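Hypothetical protein SPy0176 (Streptococcus pyogenes serotype M1, PDB 2OQT) probably acts as the cytoplasmic IIA component of an ascorbate-specific phosphotransferase system, relaying phosphoryl groups so that the incoming substrate is phosphorylated as it crosses the membrane. Local coordinates at residues Asn77-Ala82 / Leu104-Pro109; Val121-Leu126 / Glu147-Ser152; Glu25-Ala30 / Ser99-Leu104. All blocks are in the same frame, centred on the assembly; numbering follows the deposited sequence.

Contact 1 (Asn77-Ala82 / Leu104-Pro109); sequences NRNAFA and LAATDP
Phe81 and Leu104 lie side by side on one face of an antiparallel strand pair, part of the mixed central sheet of this EIIA domain, while Ala80 and Ala105 pair on the opposite face. The two large side chains occupy a non-hydrogen-bonded pair. The ring of Phe81 lies alongside Leu104 and presents its CE1 corner obliquely to the leucine branch point, with CE1 4.2 Å from Leu104 CG. Helix 111-124 covers this face: Ile120 meets the ring, and His112 and Ala116 meet Leu104. Residues of helix 4-10 close in on the ring as well. The two alanines project toward the other layer, where Leu34 of helix 23-36 touches Ala80 and Val40 touches Ala105. Their backbones form the hydrogen-bonded pair, with Ala105 N 3.0 Å from Ala80 O and Ala80 N 3.2 Å from Ala105 O. Beyond it the segments leave regular strand geometry. The side chain of Asn79 reaches across to the backbone of Ala106 and Thr107, although its amide is probably turned over in the model. Thr107 turns toward the 77-82 segment with OG1 set between its own backbone N and carbonyl carbon (chi1 76°). This leaves the methyl CG2 to face the incoming chain, 3.9 Å from Asn77 O and 4.0 Å from Arg78 N. Arg78 itself points away, its NH2 bonded to Ser37 O and Asn11 OD1. Besides the N-H of Ala80, Ala105 O receives a CA-H contact from Asn79, with CA 3.3 Å from the oxygen.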
ATOM      1  N   ASN A  77       7.765 -12.510   6.208  1.00 55.62           N
ATOM      2  CA  ASN A  77       9.076 -12.789   6.847  1.00 54.66           C
ATOM      3  C   ASN A  77       9.712 -11.534   7.430  1.00 54.79           C
ATOM      4  O   ASN A  77      10.534 -11.618   8.377  1.00 54.43           O
ATOM      5  CB  ASN A  77      10.058 -13.594   5.951  1.00 55.33           C
ATOM      6  CG  ASN A  77      11.378 -14.072   6.721  1.00 56.80           C
ATOM      7  OD1 ASN A  77      11.357 -14.795   7.772  1.00 58.79           O
ATOM      8  ND2 ASN A  77      12.520 -13.671   6.176  1.00 57.07           N
ATOM      9  N   ARG A  78       9.274 -10.383   6.915  1.00 53.73           N
ATOM     10  CA  ARG A  78       9.969  -9.130   7.080  1.00 53.21           C
ATOM     11  C   ARG A  78       9.007  -7.951   6.923  1.00 53.26           C
ATOM     12  O   ARG A  78       8.166  -7.925   5.983  1.00 52.91           O
ATOM     13  CB  ARG A  78      11.052  -9.048   6.001  1.00 53.58           C
ATOM     14  CG  ARG A  78      11.838  -7.740   5.923  1.00 53.28           C
ATOM     15  CD  ARG A  78      13.034  -7.892   4.976  1.00 53.11           C
ATOM     16  NE  ARG A  78      12.753  -7.622   3.554  1.00 55.03           N
ATOM     17  CZ  ARG A  78      12.869  -8.523   2.567  1.00 56.24           C
ATOM     18  NH1 ARG A  78      13.196  -9.786   2.838  1.00 48.26           N
ATOM     19  NH2 ARG A  78      12.623  -8.165   1.298  1.00 56.69           N
ATOM     20  N   ASN A  79       9.132  -6.976   7.839  1.00 52.65           N
ATOM     21  CA  ASN A  79       8.405  -5.706   7.695  1.00 52.02           C
ATOM     22  C   ASN A  79       8.791  -4.976   6.402  1.00 51.78           C
ATOM     23  O   ASN A  79       9.995  -4.863   6.026  1.00 51.53           O
ATOM     24  CB  ASN A  79       8.562  -4.796   8.907  1.00 51.83           C
ATOM     25  CG  ASN A  79       8.206  -5.479  10.242  1.00 53.92           C
ATOM     26  OD1 ASN A  79       8.735  -5.077  11.266  1.00 57.77           O
ATOM     27  ND2 ASN A  79       7.351  -6.513  10.235  1.00 53.90           N
ATOM     28  N   ALA A  80       7.755  -4.510   5.710  1.00 50.79           N
ATOM     29  CA  ALA A  80       7.893  -3.977   4.355  1.00 49.56           C
ATOM     30  C   ALA A  80       6.687  -3.143   4.056  1.00 49.33           C
ATOM     31  O   ALA A  80       5.633  -3.297   4.697  1.00 49.12           O
ATOM     32  CB  ALA A  80       7.984  -5.110   3.345  1.00 49.14           C
ATOM     33  N   PHE A  81       6.891  -2.226   3.117  1.00 48.87           N
ATOM     34  CA  PHE A  81       5.857  -1.465   2.475  1.00 49.34           C
ATOM     35  C   PHE A  81       6.051  -1.683   0.990  1.00 48.97           C
ATOM     36  O   PHE A  81       7.188  -1.875   0.525  1.00 47.55           O
ATOM     37  CB  PHE A  81       5.994   0.031   2.707  1.00 49.39           C
ATOM     38  CG  PHE A  81       5.628   0.505   4.104  1.00 51.04           C
ATOM     39  CD1 PHE A  81       4.286   0.521   4.536  1.00 53.76           C
ATOM     40  CD2 PHE A  81       6.626   1.008   4.970  1.00 49.76           C
ATOM     41  CE1 PHE A  81       3.953   1.004   5.837  1.00 51.20           C
ATOM     42  CE2 PHE A  81       6.315   1.487   6.258  1.00 51.85           C
ATOM     43  CZ  PHE A  81       4.968   1.489   6.693  1.00 51.37           C
ATOM     44  N   ALA A  82       4.932  -1.605   0.267  1.00 49.29           N
ATOM     45  CA  ALA A  82       4.910  -1.536  -1.170  1.00 50.09           C
ATOM     46  C   ALA A  82       4.043  -0.329  -1.550  1.00 50.76           C
ATOM     47  O   ALA A  82       3.318   0.189  -0.698  1.00 50.90           O
ATOM     48  CB  ALA A  82       4.401  -2.853  -1.770  1.00 49.83           C
ATOM     49  N   LEU A 104       1.025  -2.919   3.355  1.00 48.66           N
ATOM     50  CA  LEU A 104       1.770  -2.906   4.581  1.00 50.00           C
ATOM     51  C   LEU A 104       1.940  -4.327   5.050  1.00 49.60           C
ATOM     52  O   LEU A 104       0.963  -5.042   5.120  1.00 50.54           O
ATOM     53  CB  LEU A 104       0.918  -2.163   5.599  1.00 50.57           C
ATOM     54  CG  LEU A 104       1.303  -2.077   7.057  1.00 52.10           C
ATOM     55  CD1 LEU A 104       0.110  -1.438   7.731  1.00 53.01           C
ATOM     56  CD2 LEU A 104       1.498  -3.386   7.643  1.00 52.75           C
ATOM     57  N   ALA A 105       3.156  -4.758   5.364  1.00 49.81           N
ATOM     58  CA  ALA A 105       3.337  -6.090   5.974  1.00 50.29           C
ATOM     59  C   ALA A 105       4.140  -6.035   7.251  1.00 51.01           C
ATOM     60  O   ALA A 105       5.183  -5.344   7.350  1.00 51.65           O
ATOM     61  CB  ALA A 105       3.954  -7.107   4.981  1.00 49.33           C
ATOM     62  N   ALA A 106       3.671  -6.780   8.232  1.00 52.30           N
ATOM     63  CA  ALA A 106       4.332  -6.759   9.516  1.00 54.70           C
ATOM     64  C   ALA A 106       4.302  -8.101  10.181  1.00 55.90           C
ATOM     65  O   ALA A 106       3.310  -8.827  10.088  1.00 55.23           O
ATOM     66  CB  ALA A 106       3.692  -5.683  10.444  1.00 53.79           C
ATOM     67  N   THR A 107       5.393  -8.391  10.880  1.00 58.91           N
ATOM     68  CA  THR A 107       5.502  -9.546  11.766  1.00 61.94           C
ATOM     69  C   THR A 107       4.950  -9.265  13.192  1.00 64.64           C
ATOM     70  O   THR A 107       4.701 -10.212  13.940  1.00 65.67           O
ATOM     71  CB  THR A 107       6.949  -9.978  11.904  1.00 61.63           C
ATOM     72  OG1 THR A 107       7.608  -9.060  12.767  1.00 63.28           O
ATOM     73  CG2 THR A 107       7.695 -10.001  10.552  1.00 62.36           C
ATOM     74  N   ASP A 108       4.765  -7.988  13.579  1.00 67.16           N
ATOM     75  CA  ASP A 108       4.081  -7.644  14.854  1.00 69.25           C
ATOM     76  C   ASP A 108       2.849  -6.742  14.702  1.00 69.69           C
ATOM     77  O   ASP A 108       2.950  -5.643  14.153  1.00 69.27           O
ATOM     78  CB  ASP A 108       5.039  -7.013  15.878  1.00 70.33           C
ATOM     79  CG  ASP A 108       4.390  -6.836  17.263  1.00 74.11           C
ATOM     80  OD1 ASP A 108       3.611  -7.722  17.690  1.00 78.57           O
ATOM     81  OD2 ASP A 108       4.645  -5.813  17.937  1.00 77.19           O
ATOM     82  N   PRO A 109       1.699  -7.165  15.266  1.00 70.34           N
ATOM     83  CA  PRO A 109       0.437  -6.520  14.898  1.00 70.71           C
ATOM     84  C   PRO A 109       0.258  -5.078  15.384  1.00 70.73           C
ATOM     85  O   PRO A 109      -0.582  -4.388  14.846  1.00 71.33           O
ATOM     86  CB  PRO A 109      -0.616  -7.405  15.575  1.00 70.91           C
ATOM     87  CG  PRO A 109       0.098  -7.885  16.829  1.00 70.66           C
ATOM     88  CD  PRO A 109       1.491  -8.199  16.302  1.00 70.29           C
TER

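Contact 2 (Val121-Leu126 / Glu147-Ser152); sequences VALFEL and EESKDS
With chi1 of -56°, Ser149 carries its OG beside its own backbone N and anti to its carbonyl carbon, while Leu123 extends with CG anti to its backbone N (chi1 179°); the two torsions set the hydroxyl against the flank of the leucine. OG lies 3.3 Å from Leu123 CD1 and 3.4 Å from Leu123 CA, so it meets carbon atoms rather than a polar partner across the contact. Its hydrogen bond goes instead to Met145 O, one turn back in its own helix. The small side chains of Ala122 and Ser149 let the backbones come close, the CA atoms of Leu123 and Ser149 being 5.1 Å apart. Ala122 CB sits 3.9 Å from Ser149 O. Just past the end of its helix, Leu126 places CD2 4.1 Å from Glu148 O and CD1 4.2 Å from Glu148 CD. Glu148 OE2 makes a long, weak ion pair with Arg132, which Leu126 also touches. This surface contact joins helix 111-124, near its end, to the C-terminal part of helix 139-149. Leu123 also packs on Val146 of that helix and on Leu102 of strand 97-105, whereas Phe124 points away from Ser149 toward Val100 and Leu102 of the strand and Leu133 of helix 129-134.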
ATOM      1  N   VAL A 121      -0.686   8.145   6.719  1.00 72.84           N
ATOM      2  CA  VAL A 121      -1.545   9.304   6.916  1.00 72.34           C
ATOM      3  C   VAL A 121      -0.883  10.584   6.422  1.00 72.29           C
ATOM      4  O   VAL A 121      -1.523  11.363   5.733  1.00 72.98           O
ATOM      5  CB  VAL A 121      -1.966   9.446   8.386  1.00 71.92           C
ATOM      6  CG1 VAL A 121      -2.598  10.798   8.636  1.00 72.00           C
ATOM      7  CG2 VAL A 121      -2.964   8.351   8.751  1.00 72.39           C
ATOM      8  N   ALA A 122       0.398  10.757   6.765  1.00 72.01           N
ATOM      9  CA  ALA A 122       1.197  11.938   6.454  1.00 71.29           C
ATOM     10  C   ALA A 122       1.392  12.143   4.963  1.00 71.72           C
ATOM     11  O   ALA A 122       1.286  13.274   4.465  1.00 71.71           O
ATOM     12  CB  ALA A 122       2.531  11.868   7.161  1.00 70.75           C
ATOM     13  N   LEU A 123       1.663  11.056   4.244  1.00 72.76           N
ATOM     14  CA  LEU A 123       1.840  11.118   2.780  1.00 72.82           C
ATOM     15  C   LEU A 123       0.571  11.580   2.098  1.00 73.50           C
ATOM     16  O   LEU A 123       0.607  12.339   1.120  1.00 73.73           O
ATOM     17  CB  LEU A 123       2.247   9.756   2.217  1.00 72.58           C
ATOM     18  CG  LEU A 123       2.453   9.655   0.700  1.00 71.90           C
ATOM     19  CD1 LEU A 123       3.688  10.416   0.222  1.00 70.01           C
ATOM     20  CD2 LEU A 123       2.552   8.194   0.287  1.00 72.34           C
ATOM     21  N   PHE A 124      -0.555  11.117   2.613  1.00 74.44           N
ATOM     22  CA  PHE A 124      -1.815  11.395   1.946  1.00 76.33           C
ATOM     23  C   PHE A 124      -2.429  12.704   2.411  1.00 77.79           C
ATOM     24  O   PHE A 124      -3.297  13.243   1.725  1.00 78.39           O
ATOM     25  CB  PHE A 124      -2.779  10.217   2.080  1.00 75.96           C
ATOM     26  CG  PHE A 124      -2.306   8.978   1.350  1.00 75.44           C
ATOM     27  CD1 PHE A 124      -2.381   8.905  -0.042  1.00 74.13           C
ATOM     28  CD2 PHE A 124      -1.760   7.899   2.055  1.00 73.96           C
ATOM     29  CE1 PHE A 124      -1.936   7.774  -0.716  1.00 75.35           C
ATOM     30  CE2 PHE A 124      -1.312   6.760   1.392  1.00 73.64           C
ATOM     31  CZ  PHE A 124      -1.393   6.693   0.009  1.00 75.31           C
ATOM     32  N   GLU A 125      -1.947  13.212   3.551  1.00 78.96           N
ATOM     33  CA  GLU A 125      -2.305  14.527   4.067  1.00 80.69           C
ATOM     34  C   GLU A 125      -1.566  15.671   3.349  1.00 80.53           C
ATOM     35  O   GLU A 125      -1.686  16.840   3.735  1.00 80.40           O
ATOM     36  CB  GLU A 125      -2.025  14.585   5.569  1.00 80.66           C
ATOM     37  CG  GLU A 125      -3.073  13.860   6.420  1.00 83.39           C
ATOM     38  CD  GLU A 125      -3.091  14.316   7.889  1.00 84.21           C
ATOM     39  OE1 GLU A 125      -2.150  15.050   8.307  1.00 86.87           O
ATOM     40  OE2 GLU A 125      -4.050  13.932   8.620  1.00 86.34           O
ATOM     41  N   LEU A 126      -0.791  15.328   2.319  1.00 80.67           N
ATOM     42  CA  LEU A 126      -0.162  16.327   1.471  1.00 80.77           C
ATOM     43  C   LEU A 126      -1.128  16.843   0.407  1.00 81.53           C
ATOM     44  O   LEU A 126      -1.784  16.057  -0.301  1.00 81.55           O
ATOM     45  CB  LEU A 126       1.055  15.768   0.749  1.00 80.26           C
ATOM     46  CG  LEU A 126       2.386  15.413   1.386  1.00 79.84           C
ATOM     47  CD1 LEU A 126       3.279  14.974   0.242  1.00 78.99           C
ATOM     48  CD2 LEU A 126       3.016  16.560   2.173  1.00 79.07           C
ATOM     49  N   GLU A 147       9.698  11.870   1.224  1.00 82.06           N
ATOM     50  CA  GLU A 147      10.572  12.705   2.074  1.00 82.76           C
ATOM     51  C   GLU A 147       9.818  13.964   2.530  1.00 83.08           C
ATOM     52  O   GLU A 147       9.861  14.365   3.700  1.00 83.01           O
ATOM     53  CB  GLU A 147      11.893  13.077   1.380  1.00 82.70           C
ATOM     54  CG  GLU A 147      12.985  13.559   2.330  1.00 83.39           C
ATOM     55  CD  GLU A 147      13.768  12.411   2.975  1.00 86.68           C
ATOM     56  OE1 GLU A 147      13.189  11.614   3.759  1.00 88.88           O
ATOM     57  OE2 GLU A 147      14.985  12.299   2.705  1.00 87.24           O
ATOM     58  N   GLU A 148       9.099  14.555   1.589  1.00 83.56           N
ATOM     59  CA  GLU A 148       8.268  15.694   1.848  1.00 84.53           C
ATOM     60  C   GLU A 148       7.250  15.457   2.988  1.00 85.45           C
ATOM     61  O   GLU A 148       6.826  16.410   3.646  1.00 85.11           O
ATOM     62  CB  GLU A 148       7.594  16.051   0.535  1.00 84.34           C
ATOM     63  CG  GLU A 148       6.887  17.380   0.500  1.00 85.46           C
ATOM     64  CD  GLU A 148       6.318  17.702  -0.868  1.00 86.50           C
ATOM     65  OE1 GLU A 148       5.521  18.667  -0.943  1.00 88.89           O
ATOM     66  OE2 GLU A 148       6.657  17.001  -1.859  1.00 86.42           O
ATOM     67  N   SER A 149       6.894  14.183   3.222  1.00 87.16           N
ATOM     68  CA  SER A 149       5.925  13.727   4.254  1.00 88.26           C
ATOM     69  C   SER A 149       6.456  13.839   5.654  1.00 89.42           C
ATOM     70  O   SER A 149       5.688  14.105   6.591  1.00 89.66           O
ATOM     71  CB  SER A 149       5.582  12.245   4.088  1.00 87.75           C
ATOM     72  OG  SER A 149       5.084  11.973   2.811  1.00 88.31           O
ATOM     73  N   LYS A 150       7.756  13.585   5.801  1.00 90.91           N
ATOM     74  CA  LYS A 150       8.394  13.498   7.116  1.00 92.84           C
ATOM     75  C   LYS A 150       8.448  14.833   7.898  1.00 94.18           C
ATOM     76  O   LYS A 150       8.700  14.838   9.106  1.00 94.62           O
ATOM     77  CB  LYS A 150       9.797  12.888   6.997  1.00 92.64           C
ATOM     78  CG  LYS A 150       9.907  11.710   6.032  1.00 93.12           C
ATOM     79  CD  LYS A 150      11.223  10.953   6.235  1.00 93.35           C
ATOM     80  CE  LYS A 150      11.288   9.659   5.407  1.00 94.96           C
ATOM     81  NZ  LYS A 150      10.265   8.584   5.754  1.00 94.10           N
ATOM     82  N   ASP A 151       8.185  15.953   7.226  1.00 95.74           N
ATOM     83  CA  ASP A 151       8.380  17.276   7.839  1.00 97.46           C
ATOM     84  C   ASP A 151       7.195  18.244   7.697  1.00 98.21           C
ATOM     85  O   ASP A 151       6.523  18.272   6.651  1.00 98.18           O
ATOM     86  CB  ASP A 151       9.677  17.926   7.318  1.00 97.80           C
ATOM     87  CG  ASP A 151       9.975  17.557   5.866  1.00 98.49           C
ATOM     88  OD1 ASP A 151       9.185  17.969   4.980  1.00 97.43           O
ATOM     89  OD2 ASP A 151      10.988  16.843   5.626  1.00 99.34           O
ATOM     90  N   SER A 152       6.967  19.032   8.758  1.00 98.92           N
ATOM     91  CA  SER A 152       5.949  20.109   8.793  1.00 99.43           C
ATOM     92  C   SER A 152       4.506  19.606   8.595  1.00 99.46           C
ATOM     93  O   SER A 152       4.078  18.620   9.211  1.00 99.48           O
ATOM     94  CB  SER A 152       6.297  21.239   7.787  1.00 99.56           C
ATOM     95  OG  SER A 152       5.609  22.453   8.072  1.00 99.09           O
TER

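Contact 3 (Glu25-Ala30 / Ser99-Leu104); sequences EAVRLA and SVLLTL
Ala30 meets strand 97-105 at two points, through its methyl group and its carbonyl oxygen, and here the helix and the strand are packed closely. Ala30 CB points at the strand and lies 3.7 Å from Leu101 CB and 3.4 Å from Thr103 OG1, so the methyl rests between two residues that project from the same side of the strand. The threonine hydroxyl also donates a weak hydrogen bond to the helix backbone, with OG1 3.0 Å from Ala30 O. Thr103 is held for this with OG1 beside its own backbone N and CG2 beside its carbonyl carbon (chi1 -49°), which aims the hydroxyl at the helix. The bond gives the buried hydroxyl of Thr103 a partner, though a weakly bonded one.

One turn earlier in the helix the fit is looser. Leu101 bends back over the preceding turn and offers the methyl CD2, which lies 3.8 Å from Ala26 O, while its contacts to Ala26 CB (4.2 Å) and Val27 CG2 (4.3 Å) are longer. Val27 has further apolar company on helix 42-55, where Tyr45, Ile48 and Ile49 touch it, and in Phe92. Away from the strand segment the helix opens to solvent: Arg28 is exposed, Glu25 and Leu29 partly so, and none of the three meets it.

The side chain of Leu102 points away from the helix, and it packs on Ile120 and Leu123 of helix 111-124. Leu101 and Thr103 on one side and Leu102 on the other thus face helices in two different layers, the helix-sheet-helix sandwich characteristic of EIIA domains of the fructose-mannitol type.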
ATOM      1  N   GLU A  25      -7.918  -7.873  -8.308  1.00 60.31           N
ATOM      2  CA  GLU A  25      -6.778  -7.631  -9.244  1.00 61.31           C
ATOM      3  C   GLU A  25      -5.793  -6.642  -8.650  1.00 60.14           C
ATOM      4  O   GLU A  25      -4.584  -6.825  -8.719  1.00 59.93           O
ATOM      5  CB  GLU A  25      -7.257  -7.047 -10.596  1.00 63.01           C
ATOM      6  CG  GLU A  25      -7.203  -7.954 -11.849  1.00 70.12           C
ATOM      7  CD  GLU A  25      -8.572  -8.617 -12.247  1.00 77.27           C
ATOM      8  OE1 GLU A  25      -9.179  -8.197 -13.276  1.00 78.37           O
ATOM      9  OE2 GLU A  25      -9.028  -9.572 -11.551  1.00 80.28           O
ATOM     10  N   ALA A  26      -6.332  -5.594  -8.037  1.00 60.02           N
ATOM     11  CA  ALA A  26      -5.521  -4.466  -7.544  1.00 59.50           C
ATOM     12  C   ALA A  26      -4.733  -4.836  -6.293  1.00 59.24           C
ATOM     13  O   ALA A  26      -3.594  -4.412  -6.079  1.00 58.96           O
ATOM     14  CB  ALA A  26      -6.395  -3.294  -7.271  1.00 59.36           C
ATOM     15  N   VAL A  27      -5.361  -5.652  -5.468  1.00 58.74           N
ATOM     16  CA  VAL A  27      -4.708  -6.159  -4.291  1.00 57.65           C
ATOM     17  C   VAL A  27      -3.573  -7.103  -4.702  1.00 57.40           C
ATOM     18  O   VAL A  27      -2.477  -6.987  -4.179  1.00 58.39           O
ATOM     19  CB  VAL A  27      -5.755  -6.766  -3.334  1.00 56.32           C
ATOM     20  CG1 VAL A  27      -5.143  -7.696  -2.338  1.00 55.78           C
ATOM     21  CG2 VAL A  27      -6.439  -5.654  -2.644  1.00 56.52           C
ATOM     22  N   ARG A  28      -3.831  -8.028  -5.614  1.00 57.03           N
ATOM     23  CA  ARG A  28      -2.784  -8.898  -6.128  0.50 57.04           C
ATOM     24  C   ARG A  28      -1.586  -8.067  -6.585  1.00 56.83           C
ATOM     25  O   ARG A  28      -0.447  -8.336  -6.206  1.00 56.95           O
ATOM     26  CB  ARG A  28      -3.334  -9.735  -7.281  0.50 57.19           C
ATOM     27  CG  ARG A  28      -2.335 -10.633  -7.982  0.50 58.09           C
ATOM     28  CD  ARG A  28      -3.060 -11.508  -9.000  0.50 58.81           C
ATOM     29  NE  ARG A  28      -3.543 -12.757  -8.400  0.50 61.29           N
ATOM     30  CZ  ARG A  28      -4.691 -13.358  -8.724  0.50 60.92           C
ATOM     31  NH1 ARG A  28      -5.497 -12.811  -9.642  0.50 60.62           N
ATOM     32  NH2 ARG A  28      -5.040 -14.488  -8.114  0.50 57.52           N
ATOM     33  N   LEU A  29      -1.857  -7.044  -7.396  1.00 56.74           N
ATOM     34  CA  LEU A  29      -0.796  -6.206  -7.969  1.00 55.62           C
ATOM     35  C   LEU A  29      -0.086  -5.439  -6.874  1.00 55.87           C
ATOM     36  O   LEU A  29       1.079  -5.084  -7.019  1.00 56.59           O
ATOM     37  CB  LEU A  29      -1.365  -5.230  -9.028  1.00 55.51           C
ATOM     38  CG  LEU A  29      -1.900  -5.757 -10.391  1.00 54.78           C
ATOM     39  CD1 LEU A  29      -2.664  -4.636 -11.083  1.00 53.88           C
ATOM     40  CD2 LEU A  29      -0.777  -6.351 -11.332  1.00 51.84           C
ATOM     41  N   ALA A  30      -0.783  -5.174  -5.771  1.00 55.42           N
ATOM     42  CA  ALA A  30      -0.233  -4.322  -4.748  1.00 55.19           C
ATOM     43  C   ALA A  30       0.688  -5.125  -3.835  1.00 55.52           C
ATOM     44  O   ALA A  30       1.617  -4.580  -3.228  1.00 56.13           O
ATOM     45  CB  ALA A  30      -1.340  -3.648  -3.973  1.00 54.41           C
ATOM     46  N   SER A  99      -7.182   4.501  -6.166  1.00 60.01           N
ATOM     47  CA  SER A  99      -6.226   4.655  -7.242  1.00 59.55           C
ATOM     48  C   SER A  99      -4.844   4.389  -6.745  1.00 59.10           C
ATOM     49  O   SER A  99      -3.942   4.095  -7.544  1.00 58.50           O
ATOM     50  CB  SER A  99      -6.324   6.047  -7.907  1.00 60.10           C
ATOM     51  OG  SER A  99      -7.490   6.112  -8.735  1.00 60.98           O
ATOM     52  N   VAL A 100      -4.673   4.479  -5.427  1.00 57.82           N
ATOM     53  CA  VAL A 100      -3.376   4.201  -4.828  1.00 57.34           C
ATOM     54  C   VAL A 100      -3.424   3.197  -3.673  1.00 56.79           C
ATOM     55  O   VAL A 100      -4.067   3.415  -2.656  1.00 57.16           O
ATOM     56  CB  VAL A 100      -2.676   5.514  -4.402  1.00 57.95           C
ATOM     57  CG1 VAL A 100      -1.262   5.239  -3.846  1.00 57.20           C
ATOM     58  CG2 VAL A 100      -2.635   6.499  -5.598  1.00 55.94           C
ATOM     59  N   LEU A 101      -2.696   2.104  -3.840  1.00 56.33           N
ATOM     60  CA  LEU A 101      -2.555   1.063  -2.802  1.00 54.57           C
ATOM     61  C   LEU A 101      -1.157   1.042  -2.188  1.00 54.18           C
ATOM     62  O   LEU A 101      -0.139   0.763  -2.875  1.00 52.81           O
ATOM     63  CB  LEU A 101      -2.900  -0.308  -3.376  1.00 54.45           C
ATOM     64  CG  LEU A 101      -4.359  -0.382  -3.887  1.00 53.55           C
ATOM     65  CD1 LEU A 101      -4.475   0.044  -5.362  1.00 52.61           C
ATOM     66  CD2 LEU A 101      -4.968  -1.767  -3.643  1.00 50.94           C
ATOM     67  N   LEU A 102      -1.138   1.375  -0.894  1.00 53.01           N
ATOM     68  CA  LEU A 102       0.015   1.192  -0.027  1.00 52.82           C
ATOM     69  C   LEU A 102      -0.106  -0.034   0.893  1.00 52.32           C
ATOM     70  O   LEU A 102      -0.501   0.062   2.049  1.00 52.63           O
ATOM     71  CB  LEU A 102       0.237   2.439   0.821  1.00 52.88           C
ATOM     72  CG  LEU A 102       1.710   2.812   0.932  1.00 53.25           C
ATOM     73  CD1 LEU A 102       1.849   4.317   1.052  1.00 53.33           C
ATOM     74  CD2 LEU A 102       2.364   2.107   2.079  1.00 53.94           C
ATOM     75  N   THR A 103       0.241  -1.186   0.354  1.00 51.86           N
ATOM     76  CA  THR A 103       0.473  -2.397   1.118  1.00 50.52           C
ATOM     77  C   THR A 103       1.438  -2.298   2.274  1.00 50.00           C
ATOM     78  O   THR A 103       2.537  -1.756   2.165  1.00 49.66           O
ATOM     79  CB  THR A 103       0.968  -3.442   0.174  1.00 50.17           C
ATOM     80  OG1 THR A 103       0.060  -3.396  -0.914  1.00 51.42           O
ATOM     81  CG2 THR A 103       0.963  -4.832   0.814  1.00 47.12           C
ATOM     82  N   LEU A 104       1.025  -2.919   3.355  1.00 48.66           N
ATOM     83  CA  LEU A 104       1.770  -2.906   4.581  1.00 50.00           C
ATOM     84  C   LEU A 104       1.940  -4.327   5.050  1.00 49.60           C
ATOM     85  O   LEU A 104       0.963  -5.042   5.120  1.00 50.54           O
ATOM     86  CB  LEU A 104       0.918  -2.163   5.599  1.00 50.57           C
ATOM     87  CG  LEU A 104       1.303  -2.077   7.057  1.00 52.10           C
ATOM     88  CD1 LEU A 104       0.110  -1.438   7.731  1.00 53.01           C
ATOM     89  CD2 LEU A 104       1.498  -3.386   7.643  1.00 52.75           C
TER

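How the contacts relate
Contacts 1 and 3 both use strand 97-105 and share Leu104, whereas contact 2 only leans on that strand. The segments of contacts 1 and 3 alternate along the chain, and their centres lie 14 Å apart. They touch directly, with a probable hydrogen bond between Ala82 N and Thr103 O, 3.1 Å apart, and Phe81 packing on Leu102. Contact 2 comes later in the chain, on helix 111-124, which follows the strand; its centre is 20 Å from each of the others. It touches contact 3 by packing alone, and its nearest atoms stay about 8 Å from contact 1. Sheet pairing, one covering helix layer and the last modelled helix, 139-149, are thus joined within a single compact EIIA domain.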